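Local structure of arginine kinase (Anthopleura japonica, 4RF6) at residues V134-G146 with L264-S277. The protein catalyses the reversible transfer of a phosphoryl group from ATP to L-arginine, giving phosphoarginine and ADP, as a double-domain phosphagen kinase. Numbering follows the deposited sequence.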
ATOM      1  N   VAL A 134      -2.064  13.185 -15.581  1.00 16.65           N
ATOM      2  CA  VAL A 134      -2.279  14.227 -16.580  1.00 18.52           C
ATOM      3  C   VAL A 134      -2.515  13.596 -17.948  1.00 19.79           C
ATOM      4  O   VAL A 134      -1.955  12.546 -18.271  1.00 20.56           O
ATOM      5  CB  VAL A 134      -1.111  15.239 -16.674  1.00 21.20           C
ATOM      6  CG1 VAL A 134      -1.062  16.129 -15.436  1.00 20.68           C
ATOM      7  CG2 VAL A 134       0.212  14.513 -16.879  1.00 20.71           C
ATOM      8  N   ALA A 135      -3.367  14.240 -18.737  1.00 18.57           N
ATOM      9  CA  ALA A 135      -3.611  13.835 -20.114  1.00 18.50           C
ATOM     10  C   ALA A 135      -2.857  14.790 -21.030  1.00 17.98           C
ATOM     11  O   ALA A 135      -2.840  15.995 -20.785  1.00 16.22           O
ATOM     12  CB  ALA A 135      -5.089  13.882 -20.417  1.00 19.99           C
ATOM     13  N   ARG A 136      -2.231  14.256 -22.075  1.00 17.75           N
ATOM     14  CA  ARG A 136      -1.492  15.081 -23.027  1.00 20.17           C
ATOM     15  C   ARG A 136      -1.676  14.522 -24.435  1.00 20.46           C
ATOM     16  O   ARG A 136      -1.936  13.331 -24.607  1.00 18.03           O
ATOM     17  CB  ARG A 136       0.003  15.117 -22.676  1.00 21.19           C
ATOM     18  CG  ARG A 136       0.369  15.804 -21.348  1.00 20.46           C
ATOM     19  CD  ARG A 136       0.169  17.312 -21.430  1.00 21.24           C
ATOM     20  NE  ARG A 136       0.644  17.998 -20.228  1.00 21.24           N
ATOM     21  CZ  ARG A 136      -0.120  18.272 -19.175  1.00 21.43           C
ATOM     22  NH1 ARG A 136      -1.400  17.914 -19.168  1.00 19.80           N
ATOM     23  NH2 ARG A 136       0.393  18.905 -18.128  1.00 22.15           N
ATOM     24  N   SER A 137      -1.549  15.382 -25.439  1.00 22.13           N
ATOM     25  CA  SER A 137      -1.561  14.941 -26.825  1.00 23.28           C
ATOM     26  C   SER A 137      -0.356  15.555 -27.533  1.00 23.33           C
ATOM     27  O   SER A 137       0.032  16.688 -27.231  1.00 20.35           O
ATOM     28  CB  SER A 137      -2.868  15.346 -27.514  1.00 26.40           C
ATOM     29  OG  SER A 137      -3.990  14.774 -26.868  1.00 29.42           O
ATOM     30  N   LEU A 138       0.244  14.805 -28.455  1.00 20.54           N
ATOM     31  CA  LEU A 138       1.442  15.268 -29.158  1.00 22.53           C
ATOM     32  C   LEU A 138       1.126  16.282 -30.257  1.00 23.99           C
ATOM     33  O   LEU A 138       0.139  16.131 -30.985  1.00 20.09           O
ATOM     34  CB  LEU A 138       2.207  14.095 -29.774  1.00 23.25           C
ATOM     35  CG  LEU A 138       2.777  13.011 -28.860  1.00 20.16           C
ATOM     36  CD1 LEU A 138       3.637  12.048 -29.666  1.00 22.66           C
ATOM     37  CD2 LEU A 138       3.578  13.619 -27.721  1.00 15.82           C
ATOM     38  N   LYS A 139       1.972  17.307 -30.373  1.00 25.52           N
ATOM     39  CA  LYS A 139       1.898  18.263 -31.477  1.00 28.33           C
ATOM     40  C   LYS A 139       1.920  17.557 -32.823  1.00 25.17           C
ATOM     41  O   LYS A 139       2.629  16.563 -32.995  1.00 27.30           O
ATOM     42  CB  LYS A 139       3.083  19.229 -31.425  1.00 32.27           C
ATOM     43  CG  LYS A 139       2.967  20.303 -30.373  1.00 41.00           C
ATOM     44  CD  LYS A 139       4.271  21.084 -30.206  1.00 45.75           C
ATOM     45  CE  LYS A 139       4.092  22.247 -29.228  1.00 47.45           C
ATOM     46  NZ  LYS A 139       5.351  22.589 -28.501  1.00 49.93           N
ATOM     47  N   GLY A 140       1.149  18.072 -33.777  1.00 26.38           N
ATOM     48  CA  GLY A 140       1.220  17.606 -35.153  1.00 29.10           C
ATOM     49  C   GLY A 140       0.222  16.536 -35.570  1.00 26.61           C
ATOM     50  O   GLY A 140       0.294  16.027 -36.690  1.00 25.78           O
ATOM     51  N   TYR A 141      -0.709  16.189 -34.686  1.00 26.67           N
ATOM     52  CA  TYR A 141      -1.688  15.146 -34.990  1.00 23.97           C
ATOM     53  C   TYR A 141      -3.105  15.545 -34.572  1.00 23.62           C
ATOM     54  O   TYR A 141      -3.298  16.507 -33.827  1.00 24.34           O
ATOM     55  CB  TYR A 141      -1.299  13.832 -34.300  1.00 24.46           C
ATOM     56  CG  TYR A 141       0.134  13.411 -34.525  1.00 27.40           C
ATOM     57  CD1 TYR A 141       0.521  12.825 -35.723  1.00 26.98           C
ATOM     58  CD2 TYR A 141       1.102  13.601 -33.540  1.00 27.81           C
ATOM     59  CE1 TYR A 141       1.824  12.439 -35.939  1.00 26.16           C
ATOM     60  CE2 TYR A 141       2.413  13.214 -33.748  1.00 28.90           C
ATOM     61  CZ  TYR A 141       2.762  12.634 -34.953  1.00 26.96           C
ATOM     62  OH  TYR A 141       4.057  12.245 -35.183  1.00 29.60           O
ATOM     63  N   GLY A 142      -4.098  14.810 -35.060  1.00 24.30           N
ATOM     64  CA  GLY A 142      -5.443  14.963 -34.540  1.00 23.51           C
ATOM     65  C   GLY A 142      -5.491  14.357 -33.151  1.00 23.75           C
ATOM     66  O   GLY A 142      -4.565  13.651 -32.735  1.00 21.60           O
ATOM     67  N   LEU A 143      -6.560  14.635 -32.417  1.00 21.64           N
ATOM     68  CA  LEU A 143      -6.729  14.011 -31.118  1.00 19.57           C
ATOM     69  C   LEU A 143      -7.195  12.573 -31.332  1.00 19.40           C
ATOM     70  O   LEU A 143      -7.404  12.145 -32.471  1.00 20.21           O
ATOM     71  CB  LEU A 143      -7.699  14.830 -30.268  1.00 17.04           C
ATOM     72  CG  LEU A 143      -7.187  16.263 -30.105  1.00 17.76           C
ATOM     73  CD1 LEU A 143      -8.270  17.237 -29.647  1.00 16.35           C
ATOM     74  CD2 LEU A 143      -6.001  16.290 -29.138  1.00 18.82           C
ATOM     75  N   ALA A 144      -7.338  11.817 -30.249  1.00 19.64           N
ATOM     76  CA  ALA A 144      -7.718  10.404 -30.349  1.00 18.63           C
ATOM     77  C   ALA A 144      -8.966  10.072 -31.196  1.00 17.90           C
ATOM     78  O   ALA A 144      -8.986   9.037 -31.873  1.00 16.24           O
ATOM     79  CB  ALA A 144      -7.832   9.782 -28.964  1.00 18.18           C
ATOM     80  N   PRO A 145     -10.015  10.919 -31.152  1.00 19.67           N
ATOM     81  CA  PRO A 145     -11.172  10.554 -31.980  1.00 19.48           C
ATOM     82  C   PRO A 145     -10.945  10.773 -33.474  1.00 19.23           C
ATOM     83  O   PRO A 145     -11.717  10.242 -34.273  1.00 18.23           O
ATOM     84  CB  PRO A 145     -12.272  11.508 -31.495  1.00 17.92           C
ATOM     85  CG  PRO A 145     -11.815  12.004 -30.150  1.00 14.18           C
ATOM     86  CD  PRO A 145     -10.325  12.042 -30.244  1.00 17.62           C
ATOM     87  N   GLY A 146      -9.927  11.544 -33.852  1.00 20.71           N
ATOM     88  CA  GLY A 146      -9.712  11.860 -35.259  1.00 19.50           C
ATOM     89  C   GLY A 146      -8.363  11.460 -35.845  1.00 19.69           C
ATOM     90  O   GLY A 146      -8.138  11.565 -37.062  1.00 17.31           O
ATOM     91  N   LEU A 264       9.210  16.001 -27.924  1.00 34.63           N
ATOM     92  CA  LEU A 264       8.070  15.794 -28.818  1.00 29.13           C
ATOM     93  C   LEU A 264       7.123  16.987 -28.981  1.00 25.30           C
ATOM     94  O   LEU A 264       6.620  17.228 -30.080  1.00 25.68           O
ATOM     95  CB  LEU A 264       7.280  14.547 -28.410  1.00 25.72           C
ATOM     96  CG  LEU A 264       8.041  13.224 -28.502  1.00 25.23           C
ATOM     97  CD1 LEU A 264       7.126  12.041 -28.230  1.00 17.91           C
ATOM     98  CD2 LEU A 264       8.694  13.089 -29.863  1.00 28.37           C
ATOM     99  N   GLY A 265       6.860  17.716 -27.902  1.00 25.13           N
ATOM    100  CA  GLY A 265       5.919  18.829 -27.959  1.00 25.25           C
ATOM    101  C   GLY A 265       4.467  18.402 -27.789  1.00 25.85           C
ATOM    102  O   GLY A 265       4.079  17.325 -28.249  1.00 23.85           O
ATOM    103  N   PHE A 266       3.668  19.252 -27.141  1.00 26.67           N
ATOM    104  CA  PHE A 266       2.278  18.941 -26.797  1.00 25.25           C
ATOM    105  C   PHE A 266       1.291  19.908 -27.452  1.00 28.36           C
ATOM    106  O   PHE A 266       1.622  21.068 -27.674  1.00 28.46           O
ATOM    107  CB  PHE A 266       2.079  19.042 -25.280  1.00 23.76           C
ATOM    108  CG  PHE A 266       2.789  17.981 -24.491  1.00 25.47           C
ATOM    109  CD1 PHE A 266       2.861  16.675 -24.956  1.00 26.75           C
ATOM    110  CD2 PHE A 266       3.374  18.292 -23.269  1.00 25.85           C
ATOM    111  CE1 PHE A 266       3.514  15.698 -24.218  1.00 24.16           C
ATOM    112  CE2 PHE A 266       4.025  17.322 -22.527  1.00 24.73           C
ATOM    113  CZ  PHE A 266       4.096  16.027 -23.002  1.00 23.90           C
ATOM    114  N   GLN A 267       0.075  19.442 -27.736  1.00 27.17           N
ATOM    115  CA  GLN A 267      -0.989  20.347 -28.176  1.00 26.98           C
ATOM    116  C   GLN A 267      -1.425  21.216 -27.003  1.00 26.79           C
ATOM    117  O   GLN A 267      -1.699  20.703 -25.917  1.00 27.94           O
ATOM    118  CB  GLN A 267      -2.176  19.569 -28.742  1.00 25.49           C
ATOM    119  CG  GLN A 267      -1.817  18.724 -29.954  1.00 27.38           C
ATOM    120  CD  GLN A 267      -3.012  18.011 -30.549  1.00 27.47           C
ATOM    121  OE1 GLN A 267      -4.095  18.584 -30.677  1.00 23.37           O
ATOM    122  NE2 GLN A 267      -2.822  16.752 -30.920  1.00 29.45           N
ATOM    123  N   HIS A 268      -1.498  22.526 -27.234  1.00 27.58           N
ATOM    124  CA  HIS A 268      -1.553  23.504 -26.150  1.00 29.46           C
ATOM    125  C   HIS A 268      -1.920  24.883 -26.714  1.00 32.40           C
ATOM    126  O   HIS A 268      -1.352  25.312 -27.721  1.00 34.46           O
ATOM    127  CB  HIS A 268      -0.171  23.540 -25.481  1.00 30.92           C
ATOM    128  CG  HIS A 268      -0.084  24.414 -24.267  1.00 30.89           C
ATOM    129  ND1 HIS A 268       0.263  25.747 -24.335  1.00 31.51           N
ATOM    130  CD2 HIS A 268      -0.261  24.139 -22.952  1.00 29.88           C
ATOM    131  CE1 HIS A 268       0.285  26.260 -23.116  1.00 28.83           C
ATOM    132  NE2 HIS A 268      -0.036  25.305 -22.259  1.00 29.19           N
ATOM    133  N   THR A 269      -2.879  25.567 -26.083  1.00 32.53           N
ATOM    134  CA  THR A 269      -3.291  26.923 -26.491  1.00 30.60           C
ATOM    135  C   THR A 269      -3.478  27.812 -25.257  1.00 28.58           C
ATOM    136  O   THR A 269      -3.753  27.302 -24.168  1.00 24.59           O
ATOM    137  CB  THR A 269      -4.630  26.925 -27.263  1.00 31.64           C
ATOM    138  OG1 THR A 269      -5.703  26.628 -26.358  1.00 31.65           O
ATOM    139  CG2 THR A 269      -4.619  25.909 -28.407  1.00 32.10           C
ATOM    140  N   LYS A 270      -3.325  29.126 -25.409  1.00 21.90           N
ATOM    141  CA  LYS A 270      -3.485  30.033 -24.268  1.00 24.55           C
ATOM    142  C   LYS A 270      -4.853  29.859 -23.598  1.00 23.70           C
ATOM    143  O   LYS A 270      -4.960  29.788 -22.374  1.00 25.76           O
ATOM    144  CB  LYS A 270      -3.316  31.491 -24.704  1.00 28.95           C
ATOM    145  CG  LYS A 270      -3.478  32.487 -23.556  1.00 34.27           C
ATOM    146  CD  LYS A 270      -2.518  32.159 -22.412  1.00 37.93           C
ATOM    147  CE  LYS A 270      -2.734  33.061 -21.204  1.00 42.91           C
ATOM    148  NZ  LYS A 270      -1.769  32.748 -20.113  1.00 44.02           N
ATOM    149  N   LYS A 271      -5.889  29.770 -24.425  1.00 24.23           N
ATOM    150  CA  LYS A 271      -7.275  29.698 -23.962  1.00 27.93           C
ATOM    151  C   LYS A 271      -7.648  28.359 -23.319  1.00 25.46           C
ATOM    152  O   LYS A 271      -8.383  28.327 -22.324  1.00 26.48           O
ATOM    153  CB  LYS A 271      -8.199  29.954 -25.148  1.00 33.98           C
ATOM    154  CG  LYS A 271      -9.561  30.489 -24.805  1.00 39.68           C
ATOM    155  CD  LYS A 271     -10.193  31.164 -26.026  1.00 42.68           C
ATOM    156  CE  LYS A 271     -10.009  30.330 -27.289  1.00 42.18           C
ATOM    157  NZ  LYS A 271     -10.517  31.027 -28.507  1.00 41.55           N
ATOM    158  N   HIS A 272      -7.152  27.261 -23.890  1.00 24.73           N
ATOM    159  CA  HIS A 272      -7.580  25.920 -23.475  1.00 27.13           C
ATOM    160  C   HIS A 272      -6.602  25.155 -22.582  1.00 28.60           C
ATOM    161  O   HIS A 272      -6.972  24.128 -22.010  1.00 27.70           O
ATOM    162  CB  HIS A 272      -7.862  25.027 -24.693  1.00 27.92           C
ATOM    163  CG  HIS A 272      -8.972  25.504 -25.573  1.00 31.60           C
ATOM    164  ND1 HIS A 272      -8.753  26.286 -26.688  1.00 33.46           N
ATOM    165  CD2 HIS A 272     -10.308  25.287 -25.525  1.00 32.14           C
ATOM    166  CE1 HIS A 272      -9.906  26.539 -27.279  1.00 32.36           C
ATOM    167  NE2 HIS A 272     -10.867  25.945 -26.595  1.00 30.31           N
ATOM    168  N   GLY A 273      -5.358  25.604 -22.481  1.00 26.64           N
ATOM    169  CA  GLY A 273      -4.365  24.783 -21.807  1.00 23.71           C
ATOM    170  C   GLY A 273      -4.041  23.605 -22.712  1.00 19.80           C
ATOM    171  O   GLY A 273      -4.085  23.728 -23.940  1.00 16.85           O
ATOM    172  N   TYR A 274      -3.727  22.456 -22.127  1.00 19.22           N
ATOM    173  CA  TYR A 274      -3.489  21.270 -22.941  1.00 19.60           C
ATOM    174  C   TYR A 274      -4.781  20.729 -23.553  1.00 21.14           C
ATOM    175  O   TYR A 274      -5.799  20.579 -22.869  1.00 23.67           O
ATOM    176  CB  TYR A 274      -2.743  20.205 -22.136  1.00 17.35           C
ATOM    177  CG  TYR A 274      -1.363  20.682 -21.764  1.00 21.03           C
ATOM    178  CD1 TYR A 274      -0.344  20.703 -22.710  1.00 21.01           C
ATOM    179  CD2 TYR A 274      -1.086  21.153 -20.484  1.00 20.43           C
ATOM    180  CE1 TYR A 274       0.917  21.159 -22.386  1.00 22.56           C
ATOM    181  CE2 TYR A 274       0.171  21.611 -20.153  1.00 22.30           C
ATOM    182  CZ  TYR A 274       1.163  21.617 -21.110  1.00 23.31           C
ATOM    183  OH  TYR A 274       2.420  22.066 -20.790  1.00 26.96           O
ATOM    184  N   LEU A 275      -4.729  20.456 -24.852  1.00 20.54           N
ATOM    185  CA  LEU A 275      -5.886  19.954 -25.579  1.00 21.76           C
ATOM    186  C   LEU A 275      -6.060  18.470 -25.335  1.00 21.12           C
ATOM    187  O   LEU A 275      -5.085  17.708 -25.331  1.00 21.88           O
ATOM    188  CB  LEU A 275      -5.729  20.219 -27.071  1.00 21.02           C
ATOM    189  CG  LEU A 275      -5.510  21.696 -27.378  1.00 24.81           C
ATOM    190  CD1 LEU A 275      -5.265  21.883 -28.847  1.00 25.74           C
ATOM    191  CD2 LEU A 275      -6.710  22.511 -26.934  1.00 22.22           C
ATOM    192  N   THR A 276      -7.308  18.066 -25.129  1.00 21.38           N
ATOM    193  CA  THR A 276      -7.641  16.678 -24.847  1.00 20.95           C
ATOM    194  C   THR A 276      -8.894  16.319 -25.624  1.00 22.59           C
ATOM    195  O   THR A 276      -9.608  17.206 -26.096  1.00 24.02           O
ATOM    196  CB  THR A 276      -7.904  16.472 -23.351  1.00 22.34           C
ATOM    197  OG1 THR A 276      -8.872  17.429 -22.906  1.00 24.00           O
ATOM    198  CG2 THR A 276      -6.625  16.652 -22.545  1.00 21.79           C
ATOM    199  N   SER A 277      -9.167  15.026 -25.749  1.00 19.41           N
ATOM    200  CA  SER A 277     -10.326  14.553 -26.505  1.00 21.52           C
ATOM    201  C   SER A 277     -11.641  15.032 -25.894  1.00 19.77           C
ATOM    202  O   SER A 277     -12.518  15.543 -26.596  1.00 20.10           O
ATOM    203  CB  SER A 277     -10.314  13.028 -26.589  1.00 21.53           C
ATOM    204  OG  SER A 277      -9.088  12.557 -27.107  1.00 23.91           O
TER
HETATM  205  O   HOH W   1      -2.372  18.257 -25.019  1.00 18.57           O
HETATM  206  O   HOH W   2      -5.928  12.979 -27.715  1.00 23.32           O
HETATM  207  O   HOH W   3       4.785  15.639 -31.667  1.00 27.93           O
HETATM  208  O   HOH W   4       4.346  22.101 -25.597  1.00 30.24           O
HETATM  209  O   HOH W   5      -5.125  18.180 -33.092  1.00 22.63           O
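Arg136 packs its side chain against Phe266 and Tyr274. Its CB lies 3.9 Å from Phe266 CE1, and CG passes the far rim of the same ring, near CZ and CE2. The chain then bends (chi2 -71°), which carries CD over a face of both rings in two CH-pi contacts. NE sits over the centre of the Tyr274 ring. The guanidinium lies flat on that ring, planes 8° apart, with CZ 3.7 Å from the ring centroid in a cation-pi stack. The guanidinium plane stands nearly upright to the Phe266 ring. NH1 lies nearest Tyr274 CD2, and NH2 is 3.4 Å from Tyr274 CE2. NH1 also hydrogen-bonds Ala135 O and Thr284 O, and NH2 makes a salt bridge to Glu344. His268 CD2 meets the opposite face of Tyr274, toward its rim.

The backbones meet in a single bridge at Leu138 and Phe266. Gln267 N gives a bond of 2.8 Å to Ser137 O, and Lys139 N one of 3.0 Å to Gly265 O. The Gln267 side chain extends to the turn 138-141, where NE2 donates to Leu138 O (3.0 Å) from above the carbonyl plane. Water 5 joins its OE1 to Tyr141 O.

Pro145 CD packs 3.4 Å from Ser277 OG, an oxygen hydrogen-bonded to Glu232 O. Glu232 and Tyr75, near Ser277 and Pro145, are substrate-site residues by similarity. The contact thus ties segment 134-146, which continues from a central sheet strand, to the loop and small hairpin after helix 246-264. Glu344, the Tyr274 face and two carbonyl oxygens on NH1 meet the buried Arg136 charge and should together fix the guanidinium's rotation.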